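Local coordinates for protein probable glutathione reductase (Sinorhizobium meliloti, PDB 4DNA) that probably catalyses the NADPH-dependent reduction of glutathione disulfide to glutathione, as a homodimeric flavoenzyme that binds one FAD per subunit, at residues 8-13 / 29-34; 114-119 / 271-276; 138-143 / 302-307; 278-283 / 296-301. All coordinates share one frame; numbering follows the deposited sequence.

Contact 1. Residues 8-13 / 29-34; sequences LFVIGG and KKVAIA. With FAD (flavin-adenine dinucleotide), chain C.
Leu8 and Val31 start a run of parallel pairing between strands 8-11 and 31-34, whose axes come within 4.7 Å at an angle of 14°. The backbone polar groups facing across the gap are used in turn. Leu8 N gives its proton to Lys30 O, and Leu8 O takes one from Ala32 N at 3.0 Å. Ala32 O then accepts from Val10 N at 2.9 Å, and Val10 O receives the longer bond from Ala34 N, at 3.3 Å. Beyond the end of strand 8-11, Ala34 O still accepts from Gly12 N. Phe9 and Ile11 turn their own amides and carbonyls the other way, so the backbone from Leu8 to Ile11 bonds alternately to strand 31-34 on one edge and to 136-140 on the other.

This is the first beta-alpha-beta unit of the Rossmann-type FAD domain: helix 15-25 connects the two strands, and Gly12 begins a turn consistent with the GxGxxG pattern of dinucleotide-binding folds. Gly12 CA lies against FAD O4B, the ribose ring oxygen, at 3.2 Å.

One face of the sheet carries Leu8, Val10, Val31 and Ile33. Val10 and Ile33 lie alongside each other, CG1 to CD1 at 3.7 Å, and Ala24 of helix 15-25 packs on Leu8 and Val31. On the other face Phe9 holds CG anti to its N (chi1 -160°), which swings the ring across the neighbouring strand. Ala32 O sits over one ring face, toward the rim, while Phe9 CD2 meets Ala32 CB at 3.6 Å and Phe9 CZ reaches Ala34 CB at 3.7 Å.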
# COMPACT_ATOMS: atom_id res chain seq x y z
N LEU A 8 -1.47 -24.34 33.61
CA LEU A 8 -2.18 -23.24 32.98
C LEU A 8 -3.41 -23.67 32.19
O LEU A 8 -3.28 -24.23 31.11
CB LEU A 8 -1.26 -22.45 32.06
CG LEU A 8 -1.97 -21.32 31.31
CD1 LEU A 8 -2.17 -20.10 32.20
CD2 LEU A 8 -1.21 -20.95 30.05
N PHE A 9 -4.60 -23.38 32.72
CA PHE A 9 -5.81 -23.52 31.92
C PHE A 9 -6.15 -22.20 31.23
O PHE A 9 -6.10 -21.13 31.85
CB PHE A 9 -7.00 -24.00 32.77
CG PHE A 9 -8.11 -24.61 31.94
CD1 PHE A 9 -9.03 -23.79 31.28
CD2 PHE A 9 -8.21 -25.98 31.81
CE1 PHE A 9 -10.04 -24.34 30.51
CE2 PHE A 9 -9.22 -26.53 31.04
CZ PHE A 9 -10.13 -25.72 30.39
N VAL A 10 -6.49 -22.30 29.95
CA VAL A 10 -6.88 -21.17 29.11
C VAL A 10 -8.33 -21.35 28.69
O VAL A 10 -8.66 -22.31 27.98
CB VAL A 10 -6.00 -21.09 27.84
CG1 VAL A 10 -6.51 -20.03 26.88
CG2 VAL A 10 -4.55 -20.81 28.19
N ILE A 11 -9.21 -20.45 29.11
CA ILE A 11 -10.60 -20.51 28.67
C ILE A 11 -10.80 -19.61 27.46
O ILE A 11 -10.71 -18.39 27.57
CB ILE A 11 -11.59 -20.09 29.76
CG1 ILE A 11 -11.30 -20.79 31.09
CG2 ILE A 11 -13.01 -20.40 29.32
CD1 ILE A 11 -12.11 -20.27 32.26
N GLY A 12 -11.10 -20.22 26.32
CA GLY A 12 -11.39 -19.48 25.09
C GLY A 12 -10.33 -19.70 24.03
O GLY A 12 -9.16 -19.46 24.28
N GLY A 13 -10.74 -20.16 22.85
CA GLY A 13 -9.80 -20.55 21.81
C GLY A 13 -9.70 -19.56 20.67
O GLY A 13 -9.53 -19.95 19.51
N LYS A 29 5.24 -26.38 29.79
CA LYS A 29 4.25 -26.26 30.86
C LYS A 29 3.05 -27.15 30.54
O LYS A 29 2.64 -27.27 29.39
CB LYS A 29 3.77 -24.81 31.02
CG LYS A 29 4.85 -23.76 31.26
CD LYS A 29 5.35 -23.74 32.69
CE LYS A 29 6.50 -22.76 32.87
NZ LYS A 29 7.27 -22.97 34.13
N LYS A 30 2.49 -27.77 31.58
CA LYS A 30 1.21 -28.45 31.45
C LYS A 30 0.12 -27.41 31.16
O LYS A 30 -0.26 -26.65 32.06
CB LYS A 30 0.89 -29.20 32.74
CG LYS A 30 1.49 -30.59 32.87
CD LYS A 30 0.40 -31.64 32.74
CE LYS A 30 0.43 -32.60 33.92
NZ LYS A 30 -0.93 -33.15 34.17
N VAL A 31 -0.36 -27.36 29.92
CA VAL A 31 -1.39 -26.40 29.53
C VAL A 31 -2.65 -27.13 29.07
O VAL A 31 -2.56 -28.20 28.46
CB VAL A 31 -0.91 -25.46 28.39
CG1 VAL A 31 -1.97 -24.44 28.00
CG2 VAL A 31 0.38 -24.74 28.77
N ALA A 32 -3.82 -26.58 29.36
CA ALA A 32 -5.07 -27.07 28.79
C ALA A 32 -5.90 -25.92 28.19
O ALA A 32 -5.89 -24.81 28.72
CB ALA A 32 -5.87 -27.83 29.84
N ILE A 33 -6.61 -26.18 27.10
CA ILE A 33 -7.42 -25.13 26.46
C ILE A 33 -8.79 -25.63 25.98
O ILE A 33 -8.89 -26.69 25.35
CB ILE A 33 -6.63 -24.40 25.33
CG1 ILE A 33 -7.50 -23.31 24.66
CG2 ILE A 33 -6.04 -25.38 24.33
CD1 ILE A 33 -6.73 -22.22 23.94
N ALA A 34 -9.82 -24.85 26.27
CA ALA A 34 -11.19 -25.21 25.92
C ALA A 34 -11.86 -24.18 25.01
O ALA A 34 -11.93 -22.99 25.34
CB ALA A 34 -12.01 -25.41 27.18
PA FAD C . -12.14 -14.21 20.43
O1A FAD C . -13.43 -13.41 20.53
O2A FAD C . -11.29 -14.23 19.18
O5B FAD C . -12.45 -15.74 20.79
C5B FAD C . -12.56 -16.22 22.14
C4B FAD C . -13.15 -17.62 22.04
O4B FAD C . -13.61 -18.12 23.29
C3B FAD C . -14.34 -17.61 21.10
O3B FAD C . -14.08 -18.52 20.03
C2B FAD C . -15.51 -18.01 21.97
O2B FAD C . -16.45 -18.81 21.25
C1B FAD C . -14.85 -18.79 23.10
N9A FAD C . -15.60 -18.76 24.38
C8A FAD C . -16.36 -17.73 24.80
N7A FAD C . -16.90 -17.97 26.03
C5A FAD C . -16.46 -19.17 26.40
C6A FAD C . -16.66 -20.00 27.60
N6A FAD C . -17.46 -19.51 28.58
N1A FAD C . -16.04 -21.21 27.65
C2A FAD C . -15.26 -21.64 26.63
N3A FAD C . -15.04 -20.93 25.50
C4A FAD C . -15.60 -19.70 25.33
N1 FAD C . -9.79 -6.94 14.53
C2 FAD C . -8.75 -6.48 13.79
O2 FAD C . -7.65 -6.29 14.35
N3 FAD C . -8.88 -6.23 12.48
C4 FAD C . -10.03 -6.40 11.80
O4 FAD C . -10.10 -6.16 10.57
C4X FAD C . -11.22 -6.90 12.55
N5 FAD C . -12.41 -7.10 11.94
C5X FAD C . -13.47 -7.57 12.66
C6 FAD C . -14.70 -7.78 12.04
C7 FAD C . -15.79 -8.24 12.78
C7M FAD C . -17.10 -8.46 12.06
C8 FAD C . -15.65 -8.54 14.24
C8M FAD C . -16.78 -9.05 15.08
C9 FAD C . -14.42 -8.32 14.86
C9A FAD C . -13.33 -7.85 14.13
N10 FAD C . -12.10 -7.64 14.78
C10 FAD C . -11.02 -7.16 14.00
C1' FAD C . -11.97 -7.91 16.22
C2' FAD C . -11.28 -9.23 16.53
O2' FAD C . -11.96 -10.30 15.87
C3' FAD C . -11.22 -9.46 18.04
O3' FAD C . -10.71 -8.27 18.65
C4' FAD C . -10.33 -10.64 18.44
O4' FAD C . -10.92 -11.86 17.96
C5' FAD C . -10.16 -10.72 19.94
O5' FAD C . -10.02 -12.09 20.32
P FAD C . -10.18 -12.63 21.83
O1P FAD C . -8.87 -13.24 22.28
O2P FAD C . -10.87 -11.59 22.68
O3P FAD C . -11.20 -13.87 21.69

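Contact 2. Residues 114-119 / 271-276; sequences RAELAG and NGLGLE. With FAD (flavin-adenine dinucleotide), chain C.
The Arg114 guanidinium, which reaches across to Gly272, carries FAD N6A, the exocyclic amino nitrogen of the adenine, over one face, 3.0 Å from Arg114 NH1. Its edge is taken by oxygens: Gly272 O and Glu116 OE2 both lie close to its plane. This is the adenine end of the FAD site in the Rossmann-type domain, where the edge strand 115-117 of a small antiparallel sheet meets the loop 271-276.

Arg114 NH2 bonds to Gly272 O at 2.9 Å, the donor standing 52° out of the carbonyl plane and so off the lone pairs. Within the strand segment, Arg114 NE makes a nearly straight hydrogen bond (172°), part of a salt bridge, to the anti lone pair of Glu116 OE2. An extended chain from CG to NE, with CG anti to the backbone N, brings a face of the guanidinium against the adenine amino group. With Glu116 on NE, Glu36 on NH1 and Gly272 O on NH2, the group is fixed in rotation and its charge is probably well compensated.

The backbone of Ala115 reads the adenine directly, Ala115 N to FAD N1A at 3.2 Å. Further along, Leu117 N donates to Leu273 O at 3.2 Å. Gly274, at positive phi, passes close to the Leu117 backbone, and Leu117 CB packs on Gly274 O. The CD1 methyl of Leu273 touches both strand and cofactor, 3.5 Å from Ala115 O and 3.3 Å from FAD N6A.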
# COMPACT_ATOMS: atom_id res chain seq x y z
N ARG A 114 -17.36 -26.01 26.42
CA ARG A 114 -17.42 -24.76 27.16
C ARG A 114 -16.79 -25.03 28.54
O ARG A 114 -16.93 -26.15 29.08
CB ARG A 114 -18.87 -24.27 27.28
CG ARG A 114 -19.06 -23.01 28.09
CD ARG A 114 -20.53 -22.70 28.32
NE ARG A 114 -20.70 -21.66 29.33
CZ ARG A 114 -20.59 -20.35 29.09
NH1 ARG A 114 -20.30 -19.91 27.87
NH2 ARG A 114 -20.76 -19.48 30.07
N ALA A 115 -16.09 -24.04 29.09
CA ALA A 115 -15.51 -24.15 30.44
C ALA A 115 -16.04 -23.05 31.36
O ALA A 115 -16.17 -21.88 30.95
CB ALA A 115 -13.99 -24.12 30.37
N GLU A 116 -16.36 -23.42 32.60
CA GLU A 116 -16.76 -22.46 33.62
C GLU A 116 -15.88 -22.57 34.84
O GLU A 116 -15.07 -23.49 34.97
CB GLU A 116 -18.22 -22.64 34.00
CG GLU A 116 -19.18 -21.74 33.25
CD GLU A 116 -20.63 -22.15 33.42
OE1 GLU A 116 -21.07 -22.36 34.58
OE2 GLU A 116 -21.33 -22.27 32.38
N LEU A 117 -16.06 -21.62 35.75
CA LEU A 117 -15.22 -21.53 36.93
C LEU A 117 -15.90 -22.04 38.18
O LEU A 117 -16.97 -21.55 38.55
CB LEU A 117 -14.75 -20.10 37.13
CG LEU A 117 -13.57 -19.71 36.25
CD1 LEU A 117 -13.48 -18.20 36.10
CD2 LEU A 117 -12.29 -20.27 36.84
N ALA A 118 -15.26 -23.03 38.80
CA ALA A 118 -15.60 -23.50 40.14
C ALA A 118 -14.98 -22.57 41.20
O ALA A 118 -15.47 -21.44 41.39
CB ALA A 118 -15.11 -24.93 40.33
N GLY A 119 -13.92 -23.04 41.87
CA GLY A 119 -13.14 -22.23 42.81
C GLY A 119 -12.34 -21.11 42.13
O GLY A 119 -12.76 -20.56 41.11
N ASN A 271 -21.56 -13.57 31.36
CA ASN A 271 -22.73 -14.15 32.02
C ASN A 271 -22.61 -15.65 32.23
O ASN A 271 -22.25 -16.40 31.31
CB ASN A 271 -24.01 -13.82 31.24
CG ASN A 271 -24.50 -12.42 31.53
OD1 ASN A 271 -24.70 -12.05 32.69
ND2 ASN A 271 -24.70 -11.64 30.48
N GLY A 272 -22.91 -16.08 33.45
CA GLY A 272 -22.84 -17.49 33.82
C GLY A 272 -21.54 -18.13 33.39
O GLY A 272 -21.54 -19.22 32.82
N LEU A 273 -20.43 -17.42 33.63
CA LEU A 273 -19.09 -17.94 33.40
C LEU A 273 -18.46 -18.37 34.72
O LEU A 273 -17.36 -18.91 34.75
CB LEU A 273 -18.23 -16.89 32.70
CG LEU A 273 -16.75 -17.20 32.37
CD1 LEU A 273 -16.59 -18.48 31.58
CD2 LEU A 273 -16.11 -16.04 31.64
N GLY A 274 -19.19 -18.14 35.81
CA GLY A 274 -18.74 -18.53 37.14
C GLY A 274 -17.79 -17.53 37.77
O GLY A 274 -17.10 -17.85 38.74
N LEU A 275 -17.77 -16.32 37.22
CA LEU A 275 -16.88 -15.24 37.70
C LEU A 275 -17.16 -14.87 39.15
O LEU A 275 -16.24 -14.74 39.95
CB LEU A 275 -17.01 -13.99 36.83
CG LEU A 275 -16.71 -14.08 35.34
CD1 LEU A 275 -16.70 -12.68 34.76
CD2 LEU A 275 -15.39 -14.78 35.09
N GLU A 276 -18.44 -14.69 39.44
CA GLU A 276 -18.94 -14.29 40.76
C GLU A 276 -18.47 -15.26 41.85
O GLU A 276 -17.96 -14.84 42.88
CB GLU A 276 -20.47 -14.17 40.72
CG GLU A 276 -21.16 -15.16 39.76
CD GLU A 276 -21.12 -14.77 38.27
OE1 GLU A 276 -20.93 -13.57 37.95
OE2 GLU A 276 -21.29 -15.67 37.41
PA FAD C . -12.14 -14.21 20.43
O1A FAD C . -13.43 -13.41 20.53
O2A FAD C . -11.29 -14.23 19.18
O5B FAD C . -12.45 -15.74 20.79
C5B FAD C . -12.56 -16.22 22.14
C4B FAD C . -13.15 -17.62 22.04
O4B FAD C . -13.61 -18.12 23.29
C3B FAD C . -14.34 -17.61 21.10
O3B FAD C . -14.08 -18.52 20.03
C2B FAD C . -15.51 -18.01 21.97
O2B FAD C . -16.45 -18.81 21.25
C1B FAD C . -14.85 -18.79 23.10
N9A FAD C . -15.60 -18.76 24.38
C8A FAD C . -16.36 -17.73 24.80
N7A FAD C . -16.90 -17.97 26.03
C5A FAD C . -16.46 -19.17 26.40
C6A FAD C . -16.66 -20.00 27.60
N6A FAD C . -17.46 -19.51 28.58
N1A FAD C . -16.04 -21.21 27.65
C2A FAD C . -15.26 -21.64 26.63
N3A FAD C . -15.04 -20.93 25.50
C4A FAD C . -15.60 -19.70 25.33
N1 FAD C . -9.79 -6.94 14.53
C2 FAD C . -8.75 -6.48 13.79
O2 FAD C . -7.65 -6.29 14.35
N3 FAD C . -8.88 -6.23 12.48
C4 FAD C . -10.03 -6.40 11.80
O4 FAD C . -10.10 -6.16 10.57
C4X FAD C . -11.22 -6.90 12.55
N5 FAD C . -12.41 -7.10 11.94
C5X FAD C . -13.47 -7.57 12.66
C6 FAD C . -14.70 -7.78 12.04
C7 FAD C . -15.79 -8.24 12.78
C7M FAD C . -17.10 -8.46 12.06
C8 FAD C . -15.65 -8.54 14.24
C8M FAD C . -16.78 -9.05 15.08
C9 FAD C . -14.42 -8.32 14.86
C9A FAD C . -13.33 -7.85 14.13
N10 FAD C . -12.10 -7.64 14.78
C10 FAD C . -11.02 -7.16 14.00
C1' FAD C . -11.97 -7.91 16.22
C2' FAD C . -11.28 -9.23 16.53
O2' FAD C . -11.96 -10.30 15.87
C3' FAD C . -11.22 -9.46 18.04
O3' FAD C . -10.71 -8.27 18.65
C4' FAD C . -10.33 -10.64 18.44
O4' FAD C . -10.92 -11.86 17.96
C5' FAD C . -10.16 -10.72 19.94
O5' FAD C . -10.02 -12.09 20.32
P FAD C . -10.18 -12.63 21.83
O1P FAD C . -8.87 -13.24 22.28
O2P FAD C . -10.87 -11.59 22.68
O3P FAD C . -11.20 -13.87 21.69

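Contact 3. Residues 138-143 / 302-307; sequences VIAVGG and YALGDV. With FAD (flavin-adenine dinucleotide), chain C.
Asp306, whose CB packs against Gly142 CA across the contact, gives its backbone N-H to the cofactor: Asp306 N bonds to FAD O2P at 2.6 Å along a nearly straight line (165°). The carboxylate of Asp306 faces the ribityl chain, where FAD O3' lies 2.8 Å from Asp306 OD1 and 2.7 Å from Asp306 OD2; its one proton could serve either oxygen.

These residues follow the C-terminal ends of two parallel strands in the FAD-domain sheet. Ile139 N bonds to Tyr302 O at 2.7 Å, whereas Leu304 N reaches Ile139 O only weakly at 3.4 Å, as the strands give way to loops. Leu304, with CG between its backbone N and carbonyl carbon (chi1 51°), spreads its two methyls over the other segment: CD2 meets Val138 CG1 at 3.8 Å and CD1 meets Ala140 CB. From the other side Val307 brings CG1 to 3.5 Å from Ile139 O, while Val141 turns its methyls to the adenine.

Gly142 and Gly305 both present bare CA atoms to FAD O2P. The pyrophosphate thus comes close to the main chain, where an N-H donor meets the anionic phosphate, while the carboxylate probably accepts from the ribityl hydroxyl.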
# COMPACT_ATOMS: atom_id res chain seq x y z
N VAL A 138 -6.13 -18.32 32.40
CA VAL A 138 -6.31 -17.19 31.51
C VAL A 138 -7.72 -17.19 30.92
O VAL A 138 -8.16 -18.18 30.36
CB VAL A 138 -5.27 -17.21 30.39
CG1 VAL A 138 -5.62 -16.19 29.31
CG2 VAL A 138 -3.89 -16.92 30.96
N ILE A 139 -8.41 -16.08 31.08
CA ILE A 139 -9.76 -15.96 30.55
C ILE A 139 -9.72 -15.13 29.25
O ILE A 139 -9.83 -13.91 29.26
CB ILE A 139 -10.70 -15.34 31.60
CG1 ILE A 139 -10.81 -16.27 32.79
CG2 ILE A 139 -12.08 -15.09 31.03
CD1 ILE A 139 -11.43 -15.61 34.00
N ALA A 140 -9.55 -15.83 28.13
CA ALA A 140 -9.48 -15.19 26.82
C ALA A 140 -10.74 -15.52 26.04
O ALA A 140 -10.71 -16.11 24.96
CB ALA A 140 -8.25 -15.64 26.08
N VAL A 141 -11.86 -15.09 26.61
CA VAL A 141 -13.19 -15.54 26.24
C VAL A 141 -13.84 -14.69 25.14
O VAL A 141 -14.77 -15.14 24.46
CB VAL A 141 -14.03 -15.63 27.54
CG1 VAL A 141 -15.36 -14.91 27.44
CG2 VAL A 141 -14.18 -17.07 27.99
N GLY A 142 -13.35 -13.46 24.96
CA GLY A 142 -13.92 -12.53 23.99
C GLY A 142 -15.37 -12.16 24.27
O GLY A 142 -15.95 -12.60 25.27
N GLY A 143 -15.96 -11.36 23.38
CA GLY A 143 -17.36 -10.95 23.48
C GLY A 143 -18.23 -11.57 22.40
O GLY A 143 -17.88 -12.59 21.83
N TYR A 302 -5.85 -14.45 35.13
CA TYR A 302 -5.69 -13.34 34.19
C TYR A 302 -6.81 -13.28 33.16
O TYR A 302 -7.45 -14.29 32.83
CB TYR A 302 -4.39 -13.46 33.43
CG TYR A 302 -3.13 -13.43 34.25
CD1 TYR A 302 -2.73 -14.55 35.00
CD2 TYR A 302 -2.31 -12.31 34.24
CE1 TYR A 302 -1.56 -14.53 35.74
CE2 TYR A 302 -1.13 -12.29 34.97
CZ TYR A 302 -0.76 -13.40 35.72
OH TYR A 302 0.41 -13.37 36.44
N ALA A 303 -7.01 -12.07 32.63
CA ALA A 303 -7.97 -11.81 31.56
C ALA A 303 -7.33 -10.97 30.46
O ALA A 303 -6.60 -10.02 30.74
CB ALA A 303 -9.20 -11.12 32.12
N LEU A 304 -7.61 -11.31 29.20
CA LEU A 304 -7.05 -10.61 28.04
C LEU A 304 -7.94 -10.82 26.82
O LEU A 304 -8.71 -11.79 26.76
CB LEU A 304 -5.61 -11.06 27.77
CG LEU A 304 -5.30 -12.56 27.66
CD1 LEU A 304 -5.35 -12.98 26.21
CD2 LEU A 304 -3.95 -12.90 28.26
N GLY A 305 -7.84 -9.92 25.85
CA GLY A 305 -8.69 -9.99 24.67
C GLY A 305 -9.88 -9.07 24.79
O GLY A 305 -9.91 -8.17 25.65
N ASP A 306 -10.88 -9.29 23.92
CA ASP A 306 -12.05 -8.42 23.82
C ASP A 306 -12.91 -8.44 25.07
O ASP A 306 -13.72 -7.53 25.28
CB ASP A 306 -12.88 -8.77 22.59
CG ASP A 306 -12.24 -8.28 21.31
OD1 ASP A 306 -11.06 -7.83 21.35
OD2 ASP A 306 -12.91 -8.36 20.25
N VAL A 307 -12.72 -9.46 25.91
CA VAL A 307 -13.41 -9.56 27.19
C VAL A 307 -13.04 -8.43 28.18
O VAL A 307 -13.75 -8.20 29.15
CB VAL A 307 -13.18 -10.95 27.85
CG1 VAL A 307 -11.73 -11.14 28.27
CG2 VAL A 307 -14.13 -11.16 29.02
PA FAD C . -12.14 -14.21 20.43
O1A FAD C . -13.43 -13.41 20.53
O2A FAD C . -11.29 -14.23 19.18
O5B FAD C . -12.45 -15.74 20.79
C5B FAD C . -12.56 -16.22 22.14
C4B FAD C . -13.15 -17.62 22.04
O4B FAD C . -13.61 -18.12 23.29
C3B FAD C . -14.34 -17.61 21.10
O3B FAD C . -14.08 -18.52 20.03
C2B FAD C . -15.51 -18.01 21.97
O2B FAD C . -16.45 -18.81 21.25
C1B FAD C . -14.85 -18.79 23.10
N9A FAD C . -15.60 -18.76 24.38
C8A FAD C . -16.36 -17.73 24.80
N7A FAD C . -16.90 -17.97 26.03
C5A FAD C . -16.46 -19.17 26.40
C6A FAD C . -16.66 -20.00 27.60
N6A FAD C . -17.46 -19.51 28.58
N1A FAD C . -16.04 -21.21 27.65
C2A FAD C . -15.26 -21.64 26.63
N3A FAD C . -15.04 -20.93 25.50
C4A FAD C . -15.60 -19.70 25.33
N1 FAD C . -9.79 -6.94 14.53
C2 FAD C . -8.75 -6.48 13.79
O2 FAD C . -7.65 -6.29 14.35
N3 FAD C . -8.88 -6.23 12.48
C4 FAD C . -10.03 -6.40 11.80
O4 FAD C . -10.10 -6.16 10.57
C4X FAD C . -11.22 -6.90 12.55
N5 FAD C . -12.41 -7.10 11.94
C5X FAD C . -13.47 -7.57 12.66
C6 FAD C . -14.70 -7.78 12.04
C7 FAD C . -15.79 -8.24 12.78
C7M FAD C . -17.10 -8.46 12.06
C8 FAD C . -15.65 -8.54 14.24
C8M FAD C . -16.78 -9.05 15.08
C9 FAD C . -14.42 -8.32 14.86
C9A FAD C . -13.33 -7.85 14.13
N10 FAD C . -12.10 -7.64 14.78
C10 FAD C . -11.02 -7.16 14.00
C1' FAD C . -11.97 -7.91 16.22
C2' FAD C . -11.28 -9.23 16.53
O2' FAD C . -11.96 -10.30 15.87
C3' FAD C . -11.22 -9.46 18.04
O3' FAD C . -10.71 -8.27 18.65
C4' FAD C . -10.33 -10.64 18.44
O4' FAD C . -10.92 -11.86 17.96
C5' FAD C . -10.16 -10.72 19.94
O5' FAD C . -10.02 -12.09 20.32
P FAD C . -10.18 -12.63 21.83
O1P FAD C . -8.87 -13.24 22.28
O2P FAD C . -10.87 -11.59 22.68
O3P FAD C . -11.20 -13.87 21.69

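Contact 4. Residues 278-283 / 296-301; sequences AGVRTN and TSTPGI
Val280 fills the gap between the segments on the tightly packed side of the contact, where it is buried together with Thr296 and Ile301. Its CG2 methyl is 3.9 Å from Ile301 CD1, and its other methyl, CG1, approaches Thr296 CB at 4.2 Å. Ala278 CB touches Ile301 CD1 more distantly, and Ile288 packs against both Val280 and Thr296, closing this apolar patch. Beside it Thr298 OG1 donates to Ala278 O at 2.6 Å, in the carbonyl plane. Thr298 places OG1 anti to its carbonyl carbon (chi1 -51°), which turns the hydroxyl toward Ala278 O. Val280 CG2 lies 3.7 Å from Thr298 OG1, the two side chains crossing at about a right angle.

Both segments belong to the long excursion between strands 266-268 and 301-303. The second of them, 296-301, is its return into the last strand of the parallel FAD-domain sheet. Two turns shape that return. Thr296 OG1 accepts from Thr298 N, which makes an ST turn, and Thr298 to Ile301 form a type I beta turn closed by Ile301 N on Thr298 O. Thr296 N also bonds to Ile301 O, tying the ends of the segment together.

The solvent side is thinner and largely polar. Ser297 stands at the surface with OG held between its backbone N and carbonyl carbon (chi1 68°), where it takes a nearly straight bond (171°) from Arg281 N at 2.9 Å. Gly279 O is 3.1 Å from Ser297 OG. Arg281 contributes only the base of its side chain, CB lying 3.5 Å from Ser297 OG, before its extended chain leads the guanidinium away from the other segment.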
# COMPACT_ATOMS: atom_id res chain seq x y z
N ALA A 278 -15.89 -16.93 41.69
CA ALA A 278 -14.43 -16.76 41.76
C ALA A 278 -13.97 -15.35 42.17
O ALA A 278 -12.78 -15.03 42.10
CB ALA A 278 -13.79 -17.17 40.44
N GLY A 279 -14.91 -14.51 42.61
CA GLY A 279 -14.60 -13.14 43.05
C GLY A 279 -14.04 -12.19 42.00
O GLY A 279 -13.56 -11.11 42.35
N VAL A 280 -14.10 -12.58 40.72
CA VAL A 280 -13.57 -11.79 39.60
C VAL A 280 -14.46 -10.57 39.30
O VAL A 280 -15.49 -10.68 38.64
CB VAL A 280 -13.37 -12.62 38.30
CG1 VAL A 280 -13.00 -11.72 37.13
CG2 VAL A 280 -12.31 -13.71 38.47
N ARG A 281 -14.02 -9.41 39.80
CA ARG A 281 -14.69 -8.13 39.61
C ARG A 281 -15.00 -7.81 38.15
O ARG A 281 -14.19 -8.08 37.25
CB ARG A 281 -13.83 -7.01 40.19
CG ARG A 281 -14.32 -6.37 41.48
CD ARG A 281 -13.85 -4.92 41.47
NE ARG A 281 -13.73 -4.34 42.81
CZ ARG A 281 -13.21 -3.14 43.06
NH1 ARG A 281 -12.74 -2.40 42.06
NH2 ARG A 281 -13.15 -2.69 44.31
N THR A 282 -16.17 -7.21 37.93
CA THR A 282 -16.67 -6.90 36.59
C THR A 282 -17.30 -5.51 36.60
O THR A 282 -18.00 -5.16 37.54
CB THR A 282 -17.70 -7.95 36.13
OG1 THR A 282 -17.41 -8.34 34.79
CG2 THR A 282 -19.16 -7.45 36.23
N ASN A 283 -17.05 -4.73 35.55
CA ASN A 283 -17.65 -3.41 35.45
C ASN A 283 -19.10 -3.44 34.98
O ASN A 283 -19.64 -4.51 34.69
CB ASN A 283 -16.79 -2.46 34.62
CG ASN A 283 -16.87 -2.72 33.13
OD1 ASN A 283 -17.70 -3.48 32.63
ND2 ASN A 283 -15.99 -2.06 32.39
N THR A 296 -6.68 -10.12 36.78
CA THR A 296 -8.03 -9.93 37.30
C THR A 296 -7.90 -9.59 38.77
O THR A 296 -6.79 -9.51 39.30
CB THR A 296 -8.88 -11.22 37.22
OG1 THR A 296 -8.42 -12.17 38.19
CG2 THR A 296 -8.82 -11.83 35.83
N SER A 297 -9.03 -9.41 39.44
CA SER A 297 -9.04 -9.12 40.85
C SER A 297 -8.81 -10.38 41.69
O SER A 297 -8.70 -10.30 42.91
CB SER A 297 -10.33 -8.42 41.24
OG SER A 297 -11.42 -9.31 41.12
N THR A 298 -8.75 -11.54 41.04
CA THR A 298 -8.35 -12.78 41.73
C THR A 298 -6.93 -13.18 41.31
O THR A 298 -6.64 -13.28 40.12
CB THR A 298 -9.32 -13.93 41.45
OG1 THR A 298 -10.66 -13.50 41.72
CG2 THR A 298 -9.00 -15.13 42.34
N PRO A 299 -6.05 -13.39 42.31
CA PRO A 299 -4.64 -13.72 42.18
C PRO A 299 -4.25 -14.69 41.07
O PRO A 299 -3.49 -14.30 40.17
CB PRO A 299 -4.31 -14.30 43.55
CG PRO A 299 -5.11 -13.43 44.46
CD PRO A 299 -6.37 -13.05 43.71
N GLY A 300 -4.75 -15.91 41.10
CA GLY A 300 -4.31 -16.90 40.10
C GLY A 300 -4.79 -16.69 38.67
O GLY A 300 -4.43 -17.46 37.79
N ILE A 301 -5.59 -15.65 38.45
CA ILE A 301 -6.37 -15.52 37.23
C ILE A 301 -6.05 -14.27 36.44
O ILE A 301 -6.00 -13.18 36.99
CB ILE A 301 -7.89 -15.48 37.51
CG1 ILE A 301 -8.33 -16.71 38.30
CG2 ILE A 301 -8.66 -15.42 36.20
CD1 ILE A 301 -9.75 -16.61 38.80

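How the contacts relate
From the N terminus, contact 1 closes the short loop around helix 15-25 and is complete before the others open. Contact 2 opens at 114-119 and contact 3 at 138-143; they cross, since 271-276 returns to the first before 302-307 returns to the second. Contact 4 closes a small loop that lies wholly between the two segments of contact 3. Contacts 1 and 3 share one parallel sheet, in which strand 6-11 bonds to strand 137-139. Contact 2 brings the antiparallel sheet's edge strand against it, through Ala115 on Phe9 and Ala34, and Ile139 packs on Leu117, Leu275 and Ile301. Contacts 1, 2 and 3 all border FAD; contact 4 stays away from it.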